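Local structure of phosphotriesterase, putative (Deinococcus radiodurans, 4J35) at residues E242-L247 with D294-D299. The protein probably hydrolyses lactones using a pair of divalent metal ions, and this engineered form was made for activity against organophosphates. The protein carries 7 engineered substitutions. Sequence-based numbering, arbitrary orientation.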
ATOM      1  N   GLU A 242      -1.636  17.493 -11.321  1.00 47.48           N
ATOM      2  CA  GLU A 242      -2.559  16.689 -12.117  1.00 46.65           C
ATOM      3  C   GLU A 242      -3.338  15.740 -11.211  1.00 56.96           C
ATOM      4  O   GLU A 242      -4.557  15.565 -11.372  1.00 51.51           O
ATOM      5  CB  GLU A 242      -1.817  15.903 -13.198  1.00 45.93           C
ATOM      6  CG  GLU A 242      -1.066  16.786 -14.187  1.00 66.06           C
ATOM      7  CD  GLU A 242      -0.067  16.017 -15.042  1.00 69.16           C
ATOM      8  OE1 GLU A 242       0.499  15.019 -14.553  1.00 68.45           O
ATOM      9  OE2 GLU A 242       0.161  16.417 -16.205  1.00 73.45           O
ATOM     10  N   ARG A 243      -2.639  15.123 -10.262  1.00 42.01           N
ATOM     11  CA  ARG A 243      -3.305  14.304  -9.261  1.00 51.80           C
ATOM     12  C   ARG A 243      -4.455  15.072  -8.645  1.00 53.09           C
ATOM     13  O   ARG A 243      -5.570  14.588  -8.606  1.00 40.68           O
ATOM     14  CB  ARG A 243      -2.347  13.891  -8.146  1.00 39.37           C
ATOM     15  CG  ARG A 243      -1.335  12.845  -8.558  1.00 38.35           C
ATOM     16  CD  ARG A 243      -0.550  12.322  -7.358  1.00 35.55           C
ATOM     17  NE  ARG A 243       0.325  11.219  -7.756  1.00 36.56           N
ATOM     18  CZ  ARG A 243       1.530  11.354  -8.306  1.00 40.14           C
ATOM     19  NH1 ARG A 243       2.067  12.556  -8.506  1.00 38.99           N
ATOM     20  NH2 ARG A 243       2.210  10.271  -8.652  1.00 42.21           N
ATOM     21  N   LEU A 244      -4.186  16.268  -8.147  1.00 40.03           N
ATOM     22  CA  LEU A 244      -5.199  16.976  -7.355  1.00 44.79           C
ATOM     23  C   LEU A 244      -6.341  17.482  -8.226  1.00 45.87           C
ATOM     24  O   LEU A 244      -7.458  17.654  -7.756  1.00 45.90           O
ATOM     25  CB  LEU A 244      -4.593  18.137  -6.563  1.00 47.65           C
ATOM     26  CG  LEU A 244      -3.527  17.761  -5.538  1.00 53.89           C
ATOM     27  CD1 LEU A 244      -3.112  18.987  -4.762  1.00 50.89           C
ATOM     28  CD2 LEU A 244      -3.992  16.662  -4.599  1.00 62.85           C
ATOM     29  N   SER A 245      -6.047  17.727  -9.493  1.00 47.66           N
ATOM     30  CA  SER A 245      -7.074  18.108 -10.437  1.00 47.29           C
ATOM     31  C   SER A 245      -8.107  16.968 -10.564  1.00 53.54           C
ATOM     32  O   SER A 245      -9.313  17.220 -10.522  1.00 46.88           O
ATOM     33  CB  SER A 245      -6.441  18.425 -11.794  1.00 57.44           C
ATOM     34  OG  SER A 245      -7.420  18.856 -12.724  1.00 77.54           O
ATOM     35  N   VAL A 246      -7.645  15.721 -10.687  1.00 45.84           N
ATOM     36  CA  VAL A 246      -8.570  14.577 -10.814  1.00 48.21           C
ATOM     37  C   VAL A 246      -9.283  14.394  -9.496  1.00 48.32           C
ATOM     38  O   VAL A 246     -10.497  14.207  -9.444  1.00 45.26           O
ATOM     39  CB  VAL A 246      -7.851  13.262 -11.177  1.00 50.95           C
ATOM     40  CG1 VAL A 246      -8.849  12.091 -11.267  1.00 38.46           C
ATOM     41  CG2 VAL A 246      -7.121  13.404 -12.483  1.00 48.43           C
ATOM     42  N   LEU A 247      -8.536  14.499  -8.407  1.00 41.62           N
ATOM     43  CA  LEU A 247      -9.128  14.323  -7.088  1.00 38.69           C
ATOM     44  C   LEU A 247     -10.260  15.316  -6.800  1.00 46.69           C
ATOM     45  O   LEU A 247     -11.293  14.946  -6.227  1.00 44.95           O
ATOM     46  CB  LEU A 247      -8.064  14.478  -6.018  1.00 42.97           C
ATOM     47  CG  LEU A 247      -8.417  13.953  -4.635  1.00 44.72           C
ATOM     48  CD1 LEU A 247      -8.423  12.402  -4.612  1.00 40.35           C
ATOM     49  CD2 LEU A 247      -7.389  14.502  -3.652  1.00 57.51           C
ATOM     50  N   ASP A 294       1.841  18.288   5.102  1.00 40.49           N
ATOM     51  CA  ASP A 294       2.355  19.660   5.020  1.00 42.84           C
ATOM     52  C   ASP A 294       1.908  20.431   3.779  1.00 48.80           C
ATOM     53  O   ASP A 294       1.799  21.664   3.834  1.00 41.61           O
ATOM     54  CB  ASP A 294       3.914  19.698   5.048  1.00 33.62           C
ATOM     55  CG  ASP A 294       4.494  19.149   6.314  1.00 46.08           C
ATOM     56  OD1 ASP A 294       3.723  18.860   7.246  1.00 38.00           O
ATOM     57  OD2 ASP A 294       5.746  19.045   6.400  1.00 41.94           O
ATOM     58  N   ASP A 295       1.710  19.731   2.660  1.00 34.13           N
ATOM     59  CA  ASP A 295       1.518  20.400   1.370  1.00 33.80           C
ATOM     60  C   ASP A 295       0.121  20.106   0.783  1.00 43.65           C
ATOM     61  O   ASP A 295      -0.550  20.989   0.250  1.00 43.66           O
ATOM     62  CB  ASP A 295       2.522  19.929   0.349  1.00 33.59           C
ATOM     63  CG  ASP A 295       3.959  20.211   0.768  1.00 34.72           C
ATOM     64  OD1 ASP A 295       4.193  21.353   1.211  1.00 41.62           O
ATOM     65  OD2 ASP A 295       4.770  19.273   0.655  1.00 34.96           O
ATOM     66  N   ILE A 296      -0.298  18.858   0.885  1.00 37.08           N
ATOM     67  CA  ILE A 296      -1.503  18.432   0.149  1.00 36.76           C
ATOM     68  C   ILE A 296      -2.784  18.833   0.836  1.00 33.75           C
ATOM     69  O   ILE A 296      -3.629  19.495   0.233  1.00 39.17           O
ATOM     70  CB  ILE A 296      -1.499  16.908  -0.077  1.00 39.68           C
ATOM     71  CG1 ILE A 296      -0.250  16.492  -0.860  1.00 37.68           C
ATOM     72  CG2 ILE A 296      -2.801  16.468  -0.767  1.00 38.90           C
ATOM     73  CD1 ILE A 296      -0.125  17.142  -2.228  1.00 36.36           C
ATOM     74  N   LEU A 297      -2.987  18.398   2.068  1.00 33.71           N
ATOM     75  CA  LEU A 297      -4.248  18.694   2.732  1.00 33.95           C
ATOM     76  C   LEU A 297      -4.578  20.196   2.781  1.00 37.31           C
ATOM     77  O   LEU A 297      -5.714  20.614   2.587  1.00 35.47           O
ATOM     78  CB  LEU A 297      -4.285  18.064   4.136  1.00 43.86           C
ATOM     79  CG  LEU A 297      -4.061  16.548   4.196  1.00 40.91           C
ATOM     80  CD1 LEU A 297      -4.281  16.024   5.614  1.00 39.75           C
ATOM     81  CD2 LEU A 297      -4.948  15.765   3.183  1.00 38.44           C
ATOM     82  N   PRO A 298      -3.571  21.041   3.052  1.00 34.49           N
ATOM     83  CA  PRO A 298      -3.873  22.467   3.128  1.00 40.15           C
ATOM     84  C   PRO A 298      -4.208  22.963   1.746  1.00 35.00           C
ATOM     85  O   PRO A 298      -4.970  23.908   1.562  1.00 35.34           O
ATOM     86  CB  PRO A 298      -2.522  23.098   3.606  1.00 35.28           C
ATOM     87  CG  PRO A 298      -1.829  22.007   4.314  1.00 34.96           C
ATOM     88  CD  PRO A 298      -2.228  20.708   3.559  1.00 35.16           C
ATOM     89  N   ASP A 299      -3.617  22.330   0.744  1.00 35.42           N
ATOM     90  CA  ASP A 299      -3.884  22.790  -0.601  1.00 37.97           C
ATOM     91  C   ASP A 299      -5.350  22.384  -0.985  1.00 36.49           C
ATOM     92  O   ASP A 299      -6.041  23.145  -1.621  1.00 39.71           O
ATOM     93  CB  ASP A 299      -2.886  22.224  -1.588  1.00 47.67           C
ATOM     94  CG  ASP A 299      -3.040  22.830  -2.951  1.00 53.64           C
ATOM     95  OD1 ASP A 299      -2.794  24.040  -3.083  1.00 58.79           O
ATOM     96  OD2 ASP A 299      -3.428  22.107  -3.885  1.00 58.64           O
TER
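L244 is the one residue of 242-247 that bridges to 294-299: one methyl meets I296 most closely and the other meets D299. The apolar part is led by CD2 of L244 against CG2 of I296, 4.0 Å apart, methyl to methyl; the CD1 atoms of L244 and I296 follow at 4.3 Å. The CG2 branch of I296 stands opposite its backbone N, and that places it nearest L244 although the CB itself does not point there; the side chain also packs on I229. The nearest pair of CA atoms, those of L244 and I296, stand 8.5 Å apart.

The other methyl faces a charge. CD1 of L244 comes within 3.3 Å of OD2 of D299, a van der Waals touch rather than a polar bond. That carboxylate is tied within its own helix 291-303, OD1 to R302 and OD2 to R303, and R303 touches L244 as well. CB of D299 points toward the other helix, and CG, anti to the backbone N (chi1 -173°), carries OD2 to the methyl.

One turn on, L247 leans on L300, F226, L259 and L261, carrying the packing down to the strands. Helices 240-251 and 291-303 thus meet on the outer layer of the TIM barrel, away from the metal site. Between these two segments, cohesion is dispersive: the charge of D299 is met within its own helix by the two arginines, and toward L244 the carboxylate offers only van der Waals contact.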